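Local coordinates for protein flavodoxin-like domain (Synechococcus elongatus PCC 6301, PDB 3HLY) that probably binds a flavin mononucleotide cofactor, as flavodoxins do, and may pass electrons as part of a larger flavoprotein, at residues S2-Y7 / E33-R38; G54-T59 / G86-Y91; S73-A78 / A103-L108. One frame throughout, in Å; residues are numbered along the deposited sequence.

From the N terminus, strand 3-7 runs into helix 14-27 and returns in strand 32-36. Contact 1 closes that loop and is complete before the others begin. Strand 54-58 then pairs with the other side of strand 3-7, so contacts 1 and 2 belong to one parallel sheet. Contact 2 closes a second loop through helix 66-78, between strands 54-58 and 84-88. Contact 3 crosses it: it starts on helix 66-78, within that loop, and ends on helix 98-107, beyond it. Contact 3 joins two helices that pack on the sheet through Leu57. Ile75 also meets Leu37 of contact 1, so all three touch on that face of the sheet.

Contact 1 of 3, residues S2-Y7 / E33-R38; sequences SVLIGY and EMVDLR
Residues Leu4 to Tyr7 pair in parallel with Glu33 to Asp36, and the short strands run at 22° to each other. Glu33 N donates to Val3 O at 2.8 Å, almost straight. The ladder then passes from Ile5 N to Glu33 O and from Val35 N to Ile5 O. The bond from Tyr7 N to Val35 O is weak, at 3.3 Å. Leu37 N closes the ladder on Tyr7 O at 2.9 Å, just past the end of the second strand.

Leu4, Glu33 and Val35 lie on the face of the sheet that meets helix 42-51. Leu4 CD1 reaches across to Val35 CG2 at 3.6 Å, and the same methyl rests close to the carbonyl oxygen of Glu33. Ile5, Met34 and Tyr7 lie on the other face, where Ile5 and Tyr7 also touch Ser18 of helix 14-27. Met34 is a selenomethionine, and its chain bends at chi2 and chi3. The bend brings CE alongside Ile5, 3.5 Å from Ile5 CB, with Ile5 CG2 and CD1 about as near. Tyr7 CG sits between its own backbone N and carbonyl carbon (chi1 56°). This sends the ring back along the strand, where CE1 comes 4.1 Å from Met34 CE.

Asp36 OD1 accepts from Arg38 N above the carboxylate plane and forms an Asx turn, while OD2 bonds to Ser9 OG. The two strands and helix 14-27 make the first beta-alpha-beta unit of the flavodoxin fold. Its crossover is right-handed in this family.

The polar link between the strands is thus made by backbone groups, and the side chains add apolar packing. Glu33 and Met34 remain exposed; their strand is the outermost of this chain's sheet on that side.

Contact 2 of 3, residues G54-T59 / G86-Y91; sequences GIVLGT and GLFDSY
Backbone bonds pair Ile55 to Thr59 with Gly86 to Phe88 in parallel. Gly86 N donates to Ile55 O at 2.7 Å, and Leu57 N donates in turn to Gly86 O. Phe88 N then bonds to Leu57 O, and Thr59 N to Phe88 O at 2.9 Å.

The main apolar contact is a CH-pi interaction. Gly58 CA stands over the centre of one face of the Phe88 ring, 3.3 Å from its centroid. The ring takes the place that a CB on Gly58 would need. With chi1 at 72°, the Phe88 ring is flanked by its own N and carbonyl carbon and swings across to the neighbouring strand. Val56 CG1 meets the ring edge in plane, 3.9 Å from Phe88 CD2. Helix 14-27 packs on the same ring through Leu17 and Ile21. On the other face of the sheet, Leu87 CD2 touches Leu57 CB.

These are inner strands of the flavodoxin fold, joined by helix 66-78 in a beta-alpha-beta crossover. In flavodoxins the loops after such strands border the flavin, and the same is probable here.

Side-chain hydrogen bonds tie those loops together. Ser90 OG donates to Thr59 O at 2.6 Å, in the carbonyl plane and on a lone pair. Ser90 N donates almost straight to Thr59 OG1 at 2.8 Å. Within 86-91 itself, Asp89 OD2 accepts from Tyr91 N, above the carboxylate plane, in an Asx turn.

Contact 3 of 3, residues S73-A78 / A103-L108; sequences STIFAA and AQFRNL
Phe76 of helix 66-78 reaches out to Gln104, Phe105 and Leu108 of segment 103-108, which lies on helix 98-107. These are neighbouring helices on one face of the flavodoxin-fold sheet. They run in roughly the same direction, with local axes 10.7 Å apart. Side chains fill the space between them.

Phe76 CG points opposite its own carbonyl carbon, beside the backbone N, and the ring extends across to the second helix. Gln104 lays its amide over one face of this ring. Its chain is extended beyond CG, and its first torsion is away from a staggered value (chi1 -105°). NE2 lies above the ring centre, 3.2 Å from Phe76 CE1. OE1 lies near the far end of the ring, 3.3 Å from Phe76 CZ. The amide and ring planes are tilted by 33°, so the overlap is not fully parallel.

Phe105 meets Phe76 at an oblique angle, with planes 44° apart and ring centroids separated by 4.8 Å. Here Phe76 CE2 sits over one face of the Phe105 ring, offset toward its rim and 3.4 Å from Phe105 CZ. Ile75 comes to the edge of the Phe105 ring, where Ile75 CG2 is 4.2 Å from Phe105 CZ. Ile75 and Phe105 both also rest on Leu57 of strand 54-58, so the inner part of the contact seals against the sheet. With an alanine at Phe76, the Gln104 amide would probably lose its aromatic bed and be freer to turn, and a gap would open beside Phe105.

Leu108 approaches the Phe76 ring near its plane, at the edge. Its CD1 methyl comes closer still to the backbone, 3.4 Å from Phe76 O.

Contact 1 of 3, residues S2-Y7 / E33-R38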
ATOM      1  N   SER A   2      -1.247  -4.721 -12.610  1.00 48.53           N
ATOM      2  CA  SER A   2      -1.499  -3.370 -12.041  1.00 29.08           C
ATOM      3  C   SER A   2      -1.096  -3.328 -10.572  1.00 34.59           C
ATOM      4  O   SER A   2      -0.673  -4.335  -9.998  1.00 32.49           O
ATOM      5  CB  SER A   2      -2.979  -3.009 -12.162  1.00 39.42           C
ATOM      6  OG  SER A   2      -3.776  -3.897 -11.394  1.00 43.93           O
ATOM      7  N   VAL A   3      -1.225  -2.151  -9.969  1.00 27.00           N
ATOM      8  CA  VAL A   3      -0.886  -1.999  -8.570  1.00 25.19           C
ATOM      9  C   VAL A   3      -2.110  -1.546  -7.771  1.00 29.88           C
ATOM     10  O   VAL A   3      -2.825  -0.637  -8.170  1.00 28.62           O
ATOM     11  CB  VAL A   3       0.270  -0.999  -8.400  1.00 26.61           C
ATOM     12  CG1 VAL A   3       0.603  -0.820  -6.923  1.00 20.57           C
ATOM     13  CG2 VAL A   3       1.494  -1.505  -9.151  1.00 31.59           C
ATOM     14  N   LEU A   4      -2.364  -2.216  -6.660  1.00 20.23           N
ATOM     15  CA  LEU A   4      -3.492  -1.864  -5.818  1.00 19.73           C
ATOM     16  C   LEU A   4      -2.976  -1.048  -4.651  1.00 25.96           C
ATOM     17  O   LEU A   4      -2.095  -1.491  -3.935  1.00 22.06           O
ATOM     18  CB  LEU A   4      -4.169  -3.116  -5.266  1.00 34.30           C
ATOM     19  CG  LEU A   4      -5.171  -2.900  -4.115  1.00 47.49           C
ATOM     20  CD1 LEU A   4      -6.407  -2.132  -4.612  1.00 49.11           C
ATOM     21  CD2 LEU A   4      -5.592  -4.237  -3.551  1.00 54.26           C
ATOM     22  N   ILE A   5      -3.531   0.140  -4.461  1.00 24.49           N
ATOM     23  CA  ILE A   5      -3.134   0.964  -3.329  1.00 23.46           C
ATOM     24  C   ILE A   5      -4.306   0.988  -2.355  1.00 25.33           C
ATOM     25  O   ILE A   5      -5.405   1.444  -2.688  1.00 32.09           O
ATOM     26  CB  ILE A   5      -2.782   2.394  -3.762  1.00 25.62           C
ATOM     27  CG1 ILE A   5      -1.599   2.347  -4.739  1.00 40.31           C
ATOM     28  CG2 ILE A   5      -2.413   3.235  -2.546  1.00 20.87           C
ATOM     29  CD1 ILE A   5      -1.100   3.713  -5.174  1.00 48.60           C
ATOM     30  N   GLY A   6      -4.076   0.453  -1.161  1.00 30.29           N
ATOM     31  CA  GLY A   6      -5.112   0.421  -0.147  1.00 27.19           C
ATOM     32  C   GLY A   6      -4.736   1.280   1.046  1.00 40.25           C
ATOM     33  O   GLY A   6      -3.574   1.305   1.463  1.00 31.11           O
ATOM     34  N   TYR A   7      -5.712   1.998   1.591  1.00 39.87           N
ATOM     35  CA  TYR A   7      -5.472   2.861   2.748  1.00 35.64           C
ATOM     36  C   TYR A   7      -6.789   3.207   3.417  1.00 38.41           C
ATOM     37  O   TYR A   7      -7.848   2.785   2.965  1.00 50.12           O
ATOM     38  CB  TYR A   7      -4.775   4.159   2.327  1.00 37.36           C
ATOM     39  CG  TYR A   7      -5.523   4.929   1.266  1.00 42.97           C
ATOM     40  CD1 TYR A   7      -5.549   4.481  -0.054  1.00 47.86           C
ATOM     41  CD2 TYR A   7      -6.242   6.085   1.586  1.00 42.48           C
ATOM     42  CE1 TYR A   7      -6.271   5.156  -1.029  1.00 45.33           C
ATOM     43  CE2 TYR A   7      -6.975   6.771   0.609  1.00 41.65           C
ATOM     44  CZ  TYR A   7      -6.981   6.296  -0.696  1.00 46.15           C
ATOM     45  OH  TYR A   7      -7.688   6.952  -1.677  1.00 53.70           O
ATOM     46  N   GLU A  33      -5.042   0.981  -8.913  1.00 24.67           N
ATOM     47  CA  GLU A  33      -6.378   0.786  -8.383  1.00 25.17           C
ATOM     48  C   GLU A  33      -6.388   1.150  -6.905  1.00 29.66           C
ATOM     49  O   GLU A  33      -5.739   0.505  -6.085  1.00 35.65           O
ATOM     50  CB  GLU A  33      -6.826  -0.662  -8.613  1.00 30.26           C
ATOM     51  CG  GLU A  33      -8.249  -0.958  -8.193  1.00 39.25           C
ATOM     52  CD  GLU A  33      -8.814  -2.178  -8.902  1.00 56.58           C
ATOM     53  OE1 GLU A  33      -8.160  -3.244  -8.891  1.00 67.14           O
ATOM     54  OE2 GLU A  33      -9.921  -2.071  -9.470  1.00 57.72           O
HETATM   55  N   MSE A  34      -7.121   2.209  -6.583  1.00 29.26           N
HETATM   56  CA  MSE A  34      -7.217   2.703  -5.218  1.00 24.53           C
HETATM   57  C   MSE A  34      -8.452   2.141  -4.531  1.00 27.74           C
HETATM   58  O   MSE A  34      -9.520   2.044  -5.125  1.00 31.42           O
HETATM   59  CB  MSE A  34      -7.287   4.221  -5.230  1.00 26.63           C
HETATM   60  CG  MSE A  34      -6.387   4.820  -6.276  1.00 45.05           C
HETATM   61 SE   MSE A  34      -5.485   6.356  -5.600  1.00124.83          SE
HETATM   62  CE  MSE A  34      -4.161   5.470  -4.517  1.00 43.90           C
ATOM     63  N   VAL A  35      -8.285   1.796  -3.266  1.00 24.66           N
ATOM     64  CA  VAL A  35      -9.351   1.223  -2.471  1.00 35.76           C
ATOM     65  C   VAL A  35      -9.323   1.830  -1.077  1.00 38.19           C
ATOM     66  O   VAL A  35      -8.252   2.091  -0.536  1.00 37.32           O
ATOM     67  CB  VAL A  35      -9.169  -0.316  -2.399  1.00 46.57           C
ATOM     68  CG1 VAL A  35      -9.914  -0.891  -1.212  1.00 58.67           C
ATOM     69  CG2 VAL A  35      -9.659  -0.948  -3.695  1.00 38.53           C
ATOM     70  N   ASP A  36     -10.506   2.084  -0.521  1.00 40.03           N
ATOM     71  CA  ASP A  36     -10.635   2.640   0.818  1.00 38.97           C
ATOM     72  C   ASP A  36     -11.009   1.440   1.679  1.00 39.71           C
ATOM     73  O   ASP A  36     -12.094   0.881   1.530  1.00 38.75           O
ATOM     74  CB  ASP A  36     -11.757   3.679   0.863  1.00 45.48           C
ATOM     75  CG  ASP A  36     -11.913   4.328   2.232  1.00 54.86           C
ATOM     76  OD1 ASP A  36     -11.120   4.029   3.154  1.00 52.98           O
ATOM     77  OD2 ASP A  36     -12.843   5.156   2.384  1.00 62.11           O
ATOM     78  N   LEU A  37     -10.104   1.047   2.570  1.00 31.70           N
ATOM     79  CA  LEU A  37     -10.328  -0.109   3.428  1.00 35.54           C
ATOM     80  C   LEU A  37     -11.545   0.049   4.354  1.00 47.39           C
ATOM     81  O   LEU A  37     -12.197  -0.936   4.714  1.00 48.32           O
ATOM     82  CB  LEU A  37      -9.052  -0.384   4.221  1.00 35.14           C
ATOM     83  CG  LEU A  37      -7.812  -0.508   3.308  1.00 40.87           C
ATOM     84  CD1 LEU A  37      -6.569  -0.735   4.139  1.00 33.81           C
ATOM     85  CD2 LEU A  37      -8.002  -1.651   2.311  1.00 32.01           C
ATOM     86  N   ARG A  38     -11.851   1.289   4.723  1.00 47.11           N
ATOM     87  CA  ARG A  38     -12.986   1.585   5.587  1.00 40.41           C
ATOM     88  C   ARG A  38     -14.316   1.247   4.935  1.00 46.81           C
ATOM     89  O   ARG A  38     -15.304   1.046   5.637  1.00 57.85           O
ATOM     90  CB  ARG A  38     -13.057   3.069   5.937  1.00 33.80           C
ATOM     91  CG  ARG A  38     -11.955   3.667   6.761  1.00 41.02           C
ATOM     92  CD  ARG A  38     -12.315   5.125   6.981  1.00 44.39           C
ATOM     93  NE  ARG A  38     -11.247   5.908   7.587  1.00 48.58           N
ATOM     94  CZ  ARG A  38     -10.992   5.946   8.887  1.00 51.87           C
ATOM     95  NH1 ARG A  38     -11.730   5.240   9.737  1.00 46.28           N
ATOM     96  NH2 ARG A  38     -10.000   6.707   9.335  1.00 66.99           N
TER

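Contact 2 of 3, residues G54-T59 / G86-Y91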
ATOM      1  N   GLY A  54       1.374  -5.574  -7.900  1.00 36.89           N
ATOM      2  CA  GLY A  54       1.940  -4.995  -6.709  1.00 29.99           C
ATOM      3  C   GLY A  54       0.855  -4.488  -5.794  1.00 26.08           C
ATOM      4  O   GLY A  54      -0.248  -4.127  -6.230  1.00 23.78           O
ATOM      5  N   ILE A  55       1.179  -4.487  -4.511  1.00 21.41           N
ATOM      6  CA  ILE A  55       0.277  -4.030  -3.482  1.00 25.98           C
ATOM      7  C   ILE A  55       0.968  -2.935  -2.651  1.00 25.46           C
ATOM      8  O   ILE A  55       2.090  -3.113  -2.197  1.00 26.04           O
ATOM      9  CB  ILE A  55      -0.094  -5.181  -2.544  1.00 29.01           C
ATOM     10  CG1 ILE A  55      -0.739  -6.327  -3.341  1.00 31.30           C
ATOM     11  CG2 ILE A  55      -1.017  -4.682  -1.463  1.00 37.11           C
ATOM     12  CD1 ILE A  55      -0.925  -7.575  -2.527  1.00 27.48           C
ATOM     13  N   VAL A  56       0.297  -1.809  -2.481  1.00 19.52           N
ATOM     14  CA  VAL A  56       0.824  -0.718  -1.665  1.00 16.32           C
ATOM     15  C   VAL A  56      -0.192  -0.535  -0.551  1.00 20.45           C
ATOM     16  O   VAL A  56      -1.390  -0.377  -0.815  1.00 25.99           O
ATOM     17  CB  VAL A  56       0.939   0.575  -2.453  1.00 23.07           C
ATOM     18  CG1 VAL A  56       1.335   1.728  -1.518  1.00 22.79           C
ATOM     19  CG2 VAL A  56       1.971   0.404  -3.542  1.00 22.85           C
ATOM     20  N   LEU A  57       0.288  -0.580   0.683  1.00 17.41           N
ATOM     21  CA  LEU A  57      -0.569  -0.435   1.850  1.00 29.74           C
ATOM     22  C   LEU A  57      -0.091   0.644   2.837  1.00 28.23           C
ATOM     23  O   LEU A  57       1.097   0.747   3.141  1.00 28.12           O
ATOM     24  CB  LEU A  57      -0.632  -1.785   2.566  1.00 37.94           C
ATOM     25  CG  LEU A  57      -1.694  -2.007   3.624  1.00 44.99           C
ATOM     26  CD1 LEU A  57      -3.054  -1.948   2.953  1.00 43.24           C
ATOM     27  CD2 LEU A  57      -1.465  -3.360   4.313  1.00 40.62           C
ATOM     28  N   GLY A  58      -1.017   1.461   3.320  1.00 26.20           N
ATOM     29  CA  GLY A  58      -0.658   2.462   4.310  1.00 22.15           C
ATOM     30  C   GLY A  58      -0.826   1.734   5.633  1.00 34.07           C
ATOM     31  O   GLY A  58      -1.655   0.830   5.717  1.00 35.72           O
ATOM     32  N   THR A  59      -0.051   2.083   6.655  1.00 26.62           N
ATOM     33  CA  THR A  59      -0.187   1.399   7.944  1.00 28.40           C
ATOM     34  C   THR A  59      -1.537   1.651   8.591  1.00 41.83           C
ATOM     35  O   THR A  59      -1.998   2.788   8.684  1.00 39.75           O
ATOM     36  CB  THR A  59       0.885   1.827   8.957  1.00 32.51           C
ATOM     37  OG1 THR A  59       0.913   3.253   9.043  1.00 38.81           O
ATOM     38  CG2 THR A  59       2.256   1.306   8.551  1.00 34.77           C
ATOM     39  N   GLY A  86       4.521  -2.671  -1.120  1.00 29.26           N
ATOM     40  CA  GLY A  86       5.066  -1.358  -0.823  1.00 19.90           C
ATOM     41  C   GLY A  86       4.359  -0.899   0.431  1.00 25.08           C
ATOM     42  O   GLY A  86       3.133  -0.828   0.460  1.00 35.36           O
ATOM     43  N   LEU A  87       5.115  -0.610   1.480  1.00 23.26           N
ATOM     44  CA  LEU A  87       4.526  -0.157   2.729  1.00 25.86           C
ATOM     45  C   LEU A  87       4.895   1.305   3.015  1.00 25.07           C
ATOM     46  O   LEU A  87       5.988   1.752   2.682  1.00 28.53           O
ATOM     47  CB  LEU A  87       5.015  -1.051   3.874  1.00 15.63           C
ATOM     48  CG  LEU A  87       4.518  -2.498   3.800  1.00 30.20           C
ATOM     49  CD1 LEU A  87       5.213  -3.356   4.846  1.00 27.51           C
ATOM     50  CD2 LEU A  87       3.003  -2.528   4.004  1.00 28.98           C
ATOM     51  N   PHE A  88       3.962   2.043   3.600  1.00 31.56           N
ATOM     52  CA  PHE A  88       4.202   3.432   3.985  1.00 33.27           C
ATOM     53  C   PHE A  88       3.478   3.720   5.293  1.00 43.31           C
ATOM     54  O   PHE A  88       2.334   3.310   5.492  1.00 40.88           O
ATOM     55  CB  PHE A  88       3.760   4.412   2.886  1.00 34.98           C
ATOM     56  CG  PHE A  88       2.267   4.559   2.721  1.00 29.24           C
ATOM     57  CD1 PHE A  88       1.547   5.446   3.510  1.00 27.65           C
ATOM     58  CD2 PHE A  88       1.595   3.877   1.703  1.00 36.55           C
ATOM     59  CE1 PHE A  88       0.179   5.664   3.284  1.00 32.33           C
ATOM     60  CE2 PHE A  88       0.223   4.087   1.468  1.00 31.43           C
ATOM     61  CZ  PHE A  88      -0.485   4.983   2.255  1.00 21.84           C
ATOM     62  N   ASP A  89       4.166   4.398   6.201  1.00 49.75           N
ATOM     63  CA  ASP A  89       3.568   4.739   7.481  1.00 45.79           C
ATOM     64  C   ASP A  89       2.576   5.877   7.252  1.00 40.74           C
ATOM     65  O   ASP A  89       2.936   6.920   6.707  1.00 39.89           O
ATOM     66  CB  ASP A  89       4.659   5.161   8.461  1.00 56.94           C
ATOM     67  CG  ASP A  89       4.146   5.297   9.876  1.00 63.58           C
ATOM     68  OD1 ASP A  89       4.976   5.228  10.810  1.00 74.19           O
ATOM     69  OD2 ASP A  89       2.919   5.478  10.057  1.00 61.89           O
ATOM     70  N   SER A  90       1.329   5.669   7.662  1.00 31.20           N
ATOM     71  CA  SER A  90       0.292   6.674   7.486  1.00 37.79           C
ATOM     72  C   SER A  90       0.344   7.824   8.495  1.00 47.87           C
ATOM     73  O   SER A  90      -0.299   8.862   8.295  1.00 44.14           O
ATOM     74  CB  SER A  90      -1.077   6.004   7.539  1.00 47.55           C
ATOM     75  OG  SER A  90      -1.260   5.327   8.766  1.00 62.07           O
ATOM     76  N   TYR A  91       1.122   7.639   9.564  1.00 48.59           N
ATOM     77  CA  TYR A  91       1.266   8.632  10.631  1.00 48.07           C
ATOM     78  C   TYR A  91      -0.092   8.931  11.254  1.00 50.94           C
ATOM     79  O   TYR A  91      -0.474  10.090  11.409  1.00 51.37           O
ATOM     80  CB  TYR A  91       1.885   9.926  10.097  1.00 51.72           C
ATOM     81  CG  TYR A  91       2.437  10.842  11.171  1.00 65.04           C
ATOM     82  CD1 TYR A  91       3.284  10.351  12.169  1.00 80.10           C
ATOM     83  CD2 TYR A  91       2.144  12.206  11.173  1.00 75.29           C
ATOM     84  CE1 TYR A  91       3.828  11.200  13.143  1.00 85.31           C
ATOM     85  CE2 TYR A  91       2.682  13.065  12.142  1.00 80.83           C
ATOM     86  CZ  TYR A  91       3.521  12.555  13.122  1.00 83.99           C
ATOM     87  OH  TYR A  91       4.048  13.396  14.077  1.00 87.79           O
TER

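Contact 3 of 3, residues S73-A78 / A103-L108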
ATOM      1  N   SER A  73      -7.571  -8.442   6.641  1.00 53.38           N
ATOM      2  CA  SER A  73      -7.483  -9.900   6.582  1.00 45.32           C
ATOM      3  C   SER A  73      -7.682 -10.417   5.163  1.00 47.92           C
ATOM      4  O   SER A  73      -7.072 -11.410   4.755  1.00 45.59           O
ATOM      5  CB  SER A  73      -8.534 -10.531   7.496  1.00 47.50           C
ATOM      6  OG  SER A  73      -8.273 -10.228   8.858  1.00 70.34           O
ATOM      7  N   THR A  74      -8.537  -9.738   4.405  1.00 47.44           N
ATOM      8  CA  THR A  74      -8.806 -10.152   3.041  1.00 51.32           C
ATOM      9  C   THR A  74      -7.591  -9.964   2.126  1.00 52.24           C
ATOM     10  O   THR A  74      -7.409 -10.715   1.162  1.00 52.48           O
ATOM     11  CB  THR A  74     -10.003  -9.383   2.460  1.00 50.62           C
ATOM     12  OG1 THR A  74     -11.137  -9.546   3.323  1.00 56.07           O
ATOM     13  CG2 THR A  74     -10.344  -9.912   1.079  1.00 42.59           C
ATOM     14  N   ILE A  75      -6.775  -8.952   2.415  1.00 41.07           N
ATOM     15  CA  ILE A  75      -5.575  -8.702   1.613  1.00 33.75           C
ATOM     16  C   ILE A  75      -4.566  -9.815   1.919  1.00 41.67           C
ATOM     17  O   ILE A  75      -4.027 -10.446   1.011  1.00 38.06           O
ATOM     18  CB  ILE A  75      -4.963  -7.307   1.944  1.00 23.16           C
ATOM     19  CG1 ILE A  75      -5.927  -6.204   1.482  1.00 27.58           C
ATOM     20  CG2 ILE A  75      -3.582  -7.155   1.291  1.00 22.56           C
ATOM     21  CD1 ILE A  75      -5.534  -4.796   1.906  1.00 24.42           C
ATOM     22  N   PHE A  76      -4.334 -10.066   3.204  1.00 44.63           N
ATOM     23  CA  PHE A  76      -3.393 -11.108   3.616  1.00 41.75           C
ATOM     24  C   PHE A  76      -3.809 -12.456   3.050  1.00 48.50           C
ATOM     25  O   PHE A  76      -2.980 -13.221   2.546  1.00 50.61           O
ATOM     26  CB  PHE A  76      -3.311 -11.170   5.142  1.00 33.80           C
ATOM     27  CG  PHE A  76      -2.491 -10.068   5.744  1.00 42.35           C
ATOM     28  CD1 PHE A  76      -2.961  -9.346   6.830  1.00 57.97           C
ATOM     29  CD2 PHE A  76      -1.238  -9.754   5.225  1.00 47.87           C
ATOM     30  CE1 PHE A  76      -2.198  -8.324   7.392  1.00 65.21           C
ATOM     31  CE2 PHE A  76      -0.464  -8.735   5.781  1.00 52.31           C
ATOM     32  CZ  PHE A  76      -0.942  -8.020   6.861  1.00 59.82           C
ATOM     33  N   ALA A  77      -5.102 -12.739   3.122  1.00 45.86           N
ATOM     34  CA  ALA A  77      -5.624 -13.991   2.601  1.00 50.54           C
ATOM     35  C   ALA A  77      -5.384 -14.112   1.098  1.00 47.30           C
ATOM     36  O   ALA A  77      -5.074 -15.183   0.613  1.00 51.28           O
ATOM     37  CB  ALA A  77      -7.122 -14.105   2.914  1.00 46.85           C
ATOM     38  N   ALA A  78      -5.504 -13.014   0.359  1.00 43.23           N
ATOM     39  CA  ALA A  78      -5.316 -13.071  -1.090  1.00 34.64           C
ATOM     40  C   ALA A  78      -3.911 -12.777  -1.623  1.00 36.18           C
ATOM     41  O   ALA A  78      -3.605 -13.113  -2.773  1.00 39.58           O
ATOM     42  CB  ALA A  78      -6.324 -12.150  -1.774  1.00 37.90           C
ATOM     43  N   ALA A 103       6.753  -8.298   7.904  1.00 43.27           N
ATOM     44  CA  ALA A 103       7.054  -9.688   8.238  1.00 45.27           C
ATOM     45  C   ALA A 103       5.982 -10.596   7.629  1.00 35.64           C
ATOM     46  O   ALA A 103       6.291 -11.566   6.936  1.00 43.20           O
ATOM     47  CB  ALA A 103       7.112  -9.868   9.755  1.00 45.98           C
ATOM     48  N   GLN A 104       4.724 -10.252   7.870  1.00 27.90           N
ATOM     49  CA  GLN A 104       3.601 -11.018   7.344  1.00 39.28           C
ATOM     50  C   GLN A 104       3.663 -11.236   5.835  1.00 42.65           C
ATOM     51  O   GLN A 104       3.487 -12.358   5.367  1.00 54.54           O
ATOM     52  CB  GLN A 104       2.292 -10.330   7.702  1.00 46.04           C
ATOM     53  CG  GLN A 104       1.538 -11.010   8.813  1.00 53.92           C
ATOM     54  CD  GLN A 104       0.272 -10.282   9.155  1.00 59.67           C
ATOM     55  OE1 GLN A 104       0.310  -9.172   9.697  1.00 65.31           O
ATOM     56  NE2 GLN A 104      -0.869 -10.890   8.830  1.00 49.02           N
ATOM     57  N   PHE A 105       3.924 -10.172   5.077  1.00 38.26           N
ATOM     58  CA  PHE A 105       4.007 -10.275   3.628  1.00 32.18           C
ATOM     59  C   PHE A 105       5.205 -11.089   3.149  1.00 30.58           C
ATOM     60  O   PHE A 105       5.087 -11.887   2.217  1.00 35.64           O
ATOM     61  CB  PHE A 105       4.046  -8.878   2.989  1.00 25.51           C
ATOM     62  CG  PHE A 105       2.718  -8.170   2.989  1.00 28.84           C
ATOM     63  CD1 PHE A 105       1.670  -8.631   2.195  1.00 29.29           C
ATOM     64  CD2 PHE A 105       2.512  -7.055   3.788  1.00 28.63           C
ATOM     65  CE1 PHE A 105       0.438  -7.994   2.195  1.00 27.15           C
ATOM     66  CE2 PHE A 105       1.287  -6.405   3.803  1.00 27.49           C
ATOM     67  CZ  PHE A 105       0.239  -6.880   2.998  1.00 36.97           C
ATOM     68  N   ARG A 106       6.370 -10.881   3.748  1.00 27.40           N
ATOM     69  CA  ARG A 106       7.524 -11.658   3.310  1.00 38.68           C
ATOM     70  C   ARG A 106       7.274 -13.141   3.569  1.00 41.47           C
ATOM     71  O   ARG A 106       7.710 -13.983   2.793  1.00 39.07           O
ATOM     72  CB  ARG A 106       8.815 -11.208   4.015  1.00 37.79           C
ATOM     73  CG  ARG A 106       9.466  -9.983   3.380  1.00 44.65           C
ATOM     74  CD  ARG A 106      10.980  -9.975   3.619  1.00 47.91           C
ATOM     75  NE  ARG A 106      11.589  -8.650   3.462  1.00 52.46           N
ATOM     76  CZ  ARG A 106      11.962  -8.096   2.304  1.00 48.79           C
ATOM     77  NH1 ARG A 106      11.808  -8.739   1.138  1.00 29.33           N
ATOM     78  NH2 ARG A 106      12.498  -6.884   2.318  1.00 40.34           N
ATOM     79  N   ASN A 107       6.562 -13.460   4.649  1.00 42.01           N
ATOM     80  CA  ASN A 107       6.276 -14.859   4.943  1.00 46.47           C
ATOM     81  C   ASN A 107       5.330 -15.481   3.927  1.00 44.94           C
ATOM     82  O   ASN A 107       5.329 -16.700   3.740  1.00 45.31           O
ATOM     83  CB  ASN A 107       5.721 -15.031   6.356  1.00 59.43           C
ATOM     84  CG  ASN A 107       6.797 -15.445   7.353  1.00 86.80           C
ATOM     85  OD1 ASN A 107       7.691 -16.243   7.024  1.00 96.57           O
ATOM     86  ND2 ASN A 107       6.711 -14.920   8.577  1.00 89.27           N
ATOM     87  N   LEU A 108       4.529 -14.655   3.262  1.00 38.66           N
ATOM     88  CA  LEU A 108       3.620 -15.166   2.237  1.00 43.61           C
ATOM     89  C   LEU A 108       4.418 -15.286   0.958  1.00 42.77           C
ATOM     90  O   LEU A 108       3.907 -15.738  -0.066  1.00 51.43           O
ATOM     91  CB  LEU A 108       2.454 -14.214   1.997  1.00 37.28           C
ATOM     92  CG  LEU A 108       1.380 -14.101   3.072  1.00 43.61           C
ATOM     93  CD1 LEU A 108       0.383 -13.031   2.669  1.00 46.26           C
ATOM     94  CD2 LEU A 108       0.691 -15.445   3.259  1.00 55.56           C
TER